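Local coordinates for protein OBCA, Oxalate Biosynthetic Component A (Burkholderia glumae, PDB 4NNB) that is a bacterial enzyme that joins an N-terminal domain to a TIM-barrel-type domain and holds a magnesium ion, at residues C42-I45 against A46-K50; A173-K176 against N177-A181; A416-H419 against R420-V423. All coordinates share one frame; numbering follows the deposited sequence.

In the fold
The three contacts are each a turn or two of a single helix, and they lie well apart. Contacts 1 and 2 belong to helices 41-51 and 172-180, both in the N-terminal domain, yet their centres are about 33 Å apart and their nearest atoms about 23 Å. Contact 3 opens helix 416-440; its centre lies about 46 Å from that of contact 1 and about 39 Å from that of contact 2. None of the three touches another. None contributes a residue to the magnesium site of His224, His226 and Glu475, or to the pocket that holds the oxaloacetate ion, where Ser277 and Arg281 also take part. Each is local packing within one helix, whose side chains also meet neighbouring parts of the fold.

Contact 1 (C42-I45 against A46-K50)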
loop_
_atom_site.group_PDB
_atom_site.type_symbol
_atom_site.label_atom_id
_atom_site.label_comp_id
_atom_site.label_asym_id
_atom_site.label_seq_id
_atom_site.Cartn_x
_atom_site.Cartn_y
_atom_site.Cartn_z
ATOM N N CYS A 42 9.995 10.990 -30.095
ATOM C CA CYS A 42 10.335 9.643 -29.661
ATOM C C CYS A 42 11.120 9.716 -28.355
ATOM O O CYS A 42 11.039 8.822 -27.512
ATOM C CB CYS A 42 11.151 8.932 -30.745
ATOM S SG CYS A 42 11.921 7.362 -30.262
ATOM N N ALA A 43 11.879 10.793 -28.188
ATOM C CA ALA A 43 12.555 11.046 -26.926
ATOM C C ALA A 43 11.535 11.555 -25.917
ATOM O O ALA A 43 11.720 11.408 -24.709
ATOM C CB ALA A 43 13.673 12.062 -27.112
ATOM N N SER A 44 10.461 12.154 -26.426
ATOM C CA SER A 44 9.401 12.705 -25.584
ATOM C C SER A 44 8.501 11.606 -25.027
ATOM O O SER A 44 8.230 11.563 -23.825
ATOM C CB SER A 44 8.563 13.717 -26.371
ATOM O OG SER A 44 7.431 14.132 -25.630
ATOM N N ILE A 45 8.029 10.733 -25.913
ATOM C CA ILE A 45 7.216 9.592 -25.510
ATOM C C ILE A 45 7.995 8.736 -24.513
ATOM O O ILE A 45 7.453 8.295 -23.501
ATOM C CB ILE A 45 6.790 8.740 -26.721
ATOM C CG1 ILE A 45 5.890 9.549 -27.657
ATOM C CG2 ILE A 45 6.054 7.493 -26.264
ATOM C CD1 ILE A 45 5.342 8.751 -28.832
ATOM N N ALA A 46 9.276 8.533 -24.803
ATOM C CA ALA A 46 10.157 7.761 -23.938
ATOM C C ALA A 46 10.245 8.357 -22.544
ATOM O O ALA A 46 10.134 7.634 -21.551
ATOM C CB ALA A 46 11.549 7.660 -24.552
ATOM N N ALA A 47 10.459 9.670 -22.474
ATOM C CA ALA A 47 10.541 10.368 -21.194
ATOM C C ALA A 47 9.246 10.212 -20.402
ATOM O O ALA A 47 9.279 9.985 -19.195
ATOM C CB ALA A 47 10.866 11.844 -21.405
ATOM N N ASP A 48 8.113 10.341 -21.090
ATOM C CA ASP A 48 6.803 10.212 -20.460
ATOM C C ASP A 48 6.529 8.779 -19.987
ATOM O O ASP A 48 5.923 8.569 -18.932
ATOM C CB ASP A 48 5.697 10.664 -21.418
ATOM C CG ASP A 48 5.779 12.143 -21.757
ATOM O OD1 ASP A 48 6.592 12.860 -21.137
ATOM O OD2 ASP A 48 5.016 12.591 -22.637
ATOM N N LEU A 49 6.961 7.799 -20.781
ATOM C CA LEU A 49 6.878 6.395 -20.378
ATOM C C LEU A 49 7.760 6.184 -19.155
ATOM O O LEU A 49 7.365 5.523 -18.189
ATOM C CB LEU A 49 7.323 5.469 -21.517
ATOM C CG LEU A 49 6.392 5.358 -22.725
ATOM C CD1 LEU A 49 7.046 4.576 -23.855
ATOM C CD2 LEU A 49 5.071 4.723 -22.332
ATOM N N LYS A 50 8.955 6.768 -19.198
ATOM C CA LYS A 50 9.907 6.673 -18.095
ATOM C C LYS A 50 9.376 7.348 -16.829
ATOM O O LYS A 50 9.594 6.863 -15.714
ATOM C CB LYS A 50 11.250 7.284 -18.502
ATOM C CG LYS A 50 12.275 7.338 -17.379
ATOM C CD LYS A 50 13.657 7.704 -17.899
ATOM C CE LYS A 50 14.692 7.603 -16.795
ATOM N NZ LYS A 50 14.414 6.435 -15.921
#
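Ile45 and Leu49 meet one turn apart in a local alpha-helical contact within helix 41-51, in the N-terminal domain of the protein. The spacing is the classic i to i+4 one, and the two side chains run side by side in the same direction. Their meeting point is branch to branch: CG2 of Ile45 lies 3.9 Å from CD1 of Leu49. In Ile45 the CG2 methyl stands anti to the backbone N, while CG1 is anti to the carbonyl carbon (chi1 -64°), which leaves CG2 on the side from which Leu49 approaches. Both residues are buried. Ile45 packs on Phe37 and on Leu33 of the neighbouring helix 30-33, and Leu49 packs on Trp54, so the pair forms the inward stripe of an amphipathic helix.

Beneath the side chains the backbone supplies the usual ladder of bonds. Ala46 N donates to Cys42 O over 3.2 Å, and Ala47 N donates to Ala43 O at 3.1 Å. Further along, Asp48 N reaches Ser44 O at 3.0 Å, and the N-H...O angle opens from 151° at Ala46 to 161° at Asp48, so this later bond is the straighter of the two.

Another side of the helix is polar. Ser44 and Asp48 also stand one turn apart, but OG of Ser44 and OD2 of Asp48 are 4.1 Å apart and merely neighbour each other. The Asp48 carboxylate has instead a long, weak ion pair with Arg234. On the inward stripe, Leu49 N donates to Ile45 O over 2.8 Å, and CG of Leu49 rests 3.2 Å from that same Ile45 O.

Contact 2 (A173-K176 against N177-A181); sequences ALLK and NMEEA
Leu174 and Met178 touch one turn apart on alpha-helix 172-180, an i to i+4 packing in which CG of the leucine lies 4.0 Å from SD of the methionine. The two side chains lie at a slant to each other, and Met178 CG also sits 4.0 Å from CD1 of Leu174. Beside them Leu175 meets Glu179: the leucine methyl CD1 lies 3.7 Å from the carboxylate oxygen OE2. Leu175 leans along the helix toward that acid because its CG is trans to the main-chain nitrogen (chi1 -173°).

What positions these groups lies one shell out. Leu174 and Met178 both pack on Ile167 of helix 161-170, Leu174 also on Trp119, while Leu175 reaches Ile164 and Glu168. Arg62 forms a salt bridge with OE2 of Glu179, fixing one end of the carboxylate. The other oxygen, OE1, faces Lys176, whose NZ is 4.3 Å from it, too far for a salt bridge. A water spans this gap: it accepts from Lys176 NZ at 3.2 Å and donates to Glu179 OE1 at 2.6 Å.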
loop_
_atom_site.group_PDB
_atom_site.type_symbol
_atom_site.label_atom_id
_atom_site.label_comp_id
_atom_site.label_asym_id
_atom_site.label_seq_id
_atom_site.Cartn_x
_atom_site.Cartn_y
_atom_site.Cartn_z
ATOM N N ALA A 173 14.371 -26.428 -19.709
ATOM C CA ALA A 173 13.154 -27.099 -20.138
ATOM C C ALA A 173 11.925 -26.216 -19.896
ATOM O O ALA A 173 10.953 -26.271 -20.654
ATOM C CB ALA A 173 13.003 -28.437 -19.422
ATOM N N LEU A 174 11.959 -25.419 -18.829
ATOM C CA LEU A 174 10.829 -24.530 -18.546
ATOM C C LEU A 174 10.740 -23.466 -19.639
ATOM O O LEU A 174 9.653 -23.173 -20.145
ATOM C CB LEU A 174 10.948 -23.884 -17.156
ATOM C CG LEU A 174 9.873 -22.820 -16.880
ATOM C CD1 LEU A 174 8.480 -23.392 -17.120
ATOM C CD2 LEU A 174 9.999 -22.257 -15.467
ATOM N N LEU A 175 11.885 -22.897 -20.011
ATOM C CA LEU A 175 11.900 -21.890 -21.073
ATOM C C LEU A 175 11.313 -22.476 -22.353
ATOM O O LEU A 175 10.480 -21.841 -23.017
ATOM C CB LEU A 175 13.314 -21.340 -21.296
ATOM C CG LEU A 175 13.450 -20.155 -22.266
ATOM C CD1 LEU A 175 12.331 -19.125 -22.072
ATOM C CD2 LEU A 175 14.824 -19.482 -22.134
ATOM N N LYS A 176 11.709 -23.709 -22.676
ATOM C CA LYS A 176 11.139 -24.392 -23.829
ATOM C C LYS A 176 9.625 -24.607 -23.697
ATOM O O LYS A 176 8.884 -24.344 -24.643
ATOM C CB LYS A 176 11.871 -25.717 -24.114
ATOM C CG LYS A 176 13.261 -25.526 -24.759
ATOM C CD LYS A 176 13.129 -24.835 -26.124
ATOM C CE LYS A 176 14.460 -24.739 -26.871
ATOM N NZ LYS A 176 14.235 -24.583 -28.352
ATOM N N ASN A 177 9.169 -25.092 -22.542
ATOM C CA ASN A 177 7.730 -25.234 -22.305
ATOM C C ASN A 177 6.995 -23.902 -22.499
ATOM O O ASN A 177 5.881 -23.853 -23.033
ATOM C CB ASN A 177 7.450 -25.725 -20.883
ATOM C CG ASN A 177 7.908 -27.157 -20.644
ATOM O OD1 ASN A 177 8.271 -27.875 -21.578
ATOM N ND2 ASN A 177 7.887 -27.576 -19.380
ATOM N N MET A 178 7.625 -22.827 -22.045
ATOM C CA MET A 178 7.034 -21.499 -22.172
ATOM C C MET A 178 6.930 -21.084 -23.639
ATOM O O MET A 178 5.900 -20.564 -24.088
ATOM C CB MET A 178 7.861 -20.479 -21.379
ATOM C CG MET A 178 7.675 -20.586 -19.860
ATOM S SD MET A 178 8.866 -19.583 -18.949
ATOM C CE MET A 178 8.454 -17.934 -19.530
ATOM N N GLU A 179 8.000 -21.312 -24.391
ATOM C CA GLU A 179 7.988 -20.943 -25.800
ATOM C C GLU A 179 6.951 -21.754 -26.568
ATOM O O GLU A 179 6.283 -21.225 -27.454
ATOM C CB GLU A 179 9.396 -21.036 -26.394
ATOM C CG GLU A 179 10.291 -19.935 -25.841
ATOM C CD GLU A 179 11.767 -20.189 -26.045
ATOM O OE1 GLU A 179 12.141 -21.316 -26.431
ATOM O OE2 GLU A 179 12.557 -19.255 -25.804
ATOM N N GLU A 180 6.775 -23.021 -26.204
ATOM C CA GLU A 180 5.741 -23.835 -26.844
ATOM C C GLU A 180 4.355 -23.314 -26.474
ATOM O O GLU A 180 3.395 -23.453 -27.235
ATOM C CB GLU A 180 5.867 -25.305 -26.442
ATOM C CG GLU A 180 4.888 -26.209 -27.177
ATOM C CD GLU A 180 4.740 -27.581 -26.542
ATOM O OE1 GLU A 180 5.616 -27.971 -25.739
ATOM O OE2 GLU A 180 3.741 -28.270 -26.845
ATOM N N ALA A 181 4.256 -22.707 -25.294
ATOM C CA ALA A 181 2.990 -22.138 -24.838
ATOM C C ALA A 181 2.719 -20.775 -25.482
ATOM O O ALA A 181 1.644 -20.202 -25.306
ATOM C CB ALA A 181 2.968 -22.030 -23.314
HETATM O O HOH W 1 11.616 -22.834 -28.504
#

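Contact 3 (A416-H419 against R420-V423); sequences ADSH and RRAV
Asp417 and Arg420 grip each other three residues apart in the first turn of helix 416-440, while His419 and Val423 pack one turn apart elsewhere on the same helix. The packed part is built on the latter pair and on buried Ser418 and Ala422. NE2 of His419 lies 3.7 Å from CG2 of Val423, and beneath them Val423 N donates to His419 O in a nearly straight bond of 171°. Leu457 covers His419, Ala422 and Val423, and Leu410 of helix 401-413 lies against Ser418 and Ala422. Two polar atoms find partners nearby: Ser418 OG bonds to Asp413 and His419 NE2 to Asp460.

The solvent side is looser and charged. Arg420 bends at chi3 (-88°), folding its guanidinium back over the start of the helix. There it meets Asp417 end-on with two nitrogens on a single oxygen: NH1 is 3.1 Å from Asp417 OD1, and NH2 is 3.3 Å from that Asp417 OD1. The two come from opposite faces of the carboxylate, whose plane is turned 77° from the guanidinium. Ala416 O sits over the guanidinium centre, 3.5 Å above its plane.

One oxygen thus carries both bonds, and neither is straight, so this surface bridge is probably modest in strength. An acid in a helix's first turn would nonetheless also suit the positive end of the helix dipole.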
loop_
_atom_site.group_PDB
_atom_site.type_symbol
_atom_site.label_atom_id
_atom_site.label_comp_id
_atom_site.label_asym_id
_atom_site.label_seq_id
_atom_site.Cartn_x
_atom_site.Cartn_y
_atom_site.Cartn_z
ATOM N N ALA A 416 11.787 -20.940 11.713
ATOM C CA ALA A 416 10.958 -20.676 12.885
ATOM C C ALA A 416 11.737 -20.007 14.014
ATOM O O ALA A 416 11.170 -19.226 14.789
ATOM C CB ALA A 416 10.298 -21.957 13.377
ATOM N N ASP A 417 13.030 -20.312 14.110
ATOM C CA ASP A 417 13.890 -19.681 15.107
ATOM C C ASP A 417 14.127 -18.207 14.772
ATOM O O ASP A 417 14.027 -17.334 15.642
ATOM C CB ASP A 417 15.242 -20.396 15.201
ATOM C CG ASP A 417 15.210 -21.601 16.122
ATOM O OD1 ASP A 417 14.222 -21.763 16.865
ATOM O OD2 ASP A 417 16.191 -22.377 16.109
ATOM N N SER A 418 14.468 -17.945 13.512
ATOM C CA SER A 418 14.732 -16.587 13.055
ATOM C C SER A 418 13.502 -15.707 13.197
ATOM O O SER A 418 13.607 -14.560 13.635
ATOM C CB SER A 418 15.207 -16.585 11.606
ATOM O OG SER A 418 16.587 -16.882 11.526
ATOM N N HIS A 419 12.341 -16.239 12.825
ATOM C CA HIS A 419 11.097 -15.505 12.996
ATOM C C HIS A 419 10.950 -15.085 14.454
ATOM O O HIS A 419 10.607 -13.937 14.748
ATOM C CB HIS A 419 9.892 -16.341 12.555
ATOM C CG HIS A 419 8.570 -15.666 12.777
ATOM N ND1 HIS A 419 7.959 -14.886 11.818
ATOM C CD2 HIS A 419 7.744 -15.664 13.849
ATOM C CE1 HIS A 419 6.811 -14.431 12.293
ATOM N NE2 HIS A 419 6.656 -14.890 13.521
ATOM N N ARG A 420 11.233 -16.006 15.370
ATOM C CA ARG A 420 11.074 -15.702 16.791
ATOM C C ARG A 420 12.060 -14.633 17.278
ATOM O O ARG A 420 11.690 -13.773 18.080
ATOM C CB ARG A 420 11.113 -16.971 17.650
ATOM C CG ARG A 420 9.720 -17.497 17.984
ATOM C CD ARG A 420 9.752 -18.712 18.906
ATOM N NE ARG A 420 9.862 -19.967 18.164
ATOM C CZ ARG A 420 10.993 -20.649 18.008
ATOM N NH1 ARG A 420 12.117 -20.204 18.553
ATOM N NH2 ARG A 420 11.002 -21.777 17.313
ATOM N N ARG A 421 13.297 -14.669 16.785
ATOM C CA ARG A 421 14.255 -13.614 17.103
ATOM C C ARG A 421 13.755 -12.272 16.555
ATOM O O ARG A 421 13.827 -11.251 17.240
ATOM C CB ARG A 421 15.665 -13.929 16.571
ATOM C CG ARG A 421 16.343 -15.146 17.234
ATOM C CD ARG A 421 17.887 -15.042 17.281
ATOM N NE ARG A 421 18.538 -15.097 15.966
ATOM C CZ ARG A 421 18.749 -16.218 15.276
ATOM N NH1 ARG A 421 18.345 -17.388 15.761
ATOM N NH2 ARG A 421 19.354 -16.173 14.094
ATOM N N ALA A 422 13.224 -12.289 15.332
ATOM C CA ALA A 422 12.717 -11.071 14.696
ATOM C C ALA A 422 11.591 -10.430 15.513
ATOM O O ALA A 422 11.610 -9.224 15.749
ATOM C CB ALA A 422 12.258 -11.358 13.273
ATOM N N VAL A 423 10.619 -11.237 15.934
ATOM C CA VAL A 423 9.553 -10.785 16.823
ATOM C C VAL A 423 10.104 -10.143 18.099
ATOM O O VAL A 423 9.628 -9.088 18.526
ATOM C CB VAL A 423 8.604 -11.942 17.198
ATOM C CG1 VAL A 423 7.631 -11.520 18.294
ATOM C CG2 VAL A 423 7.844 -12.421 15.973
#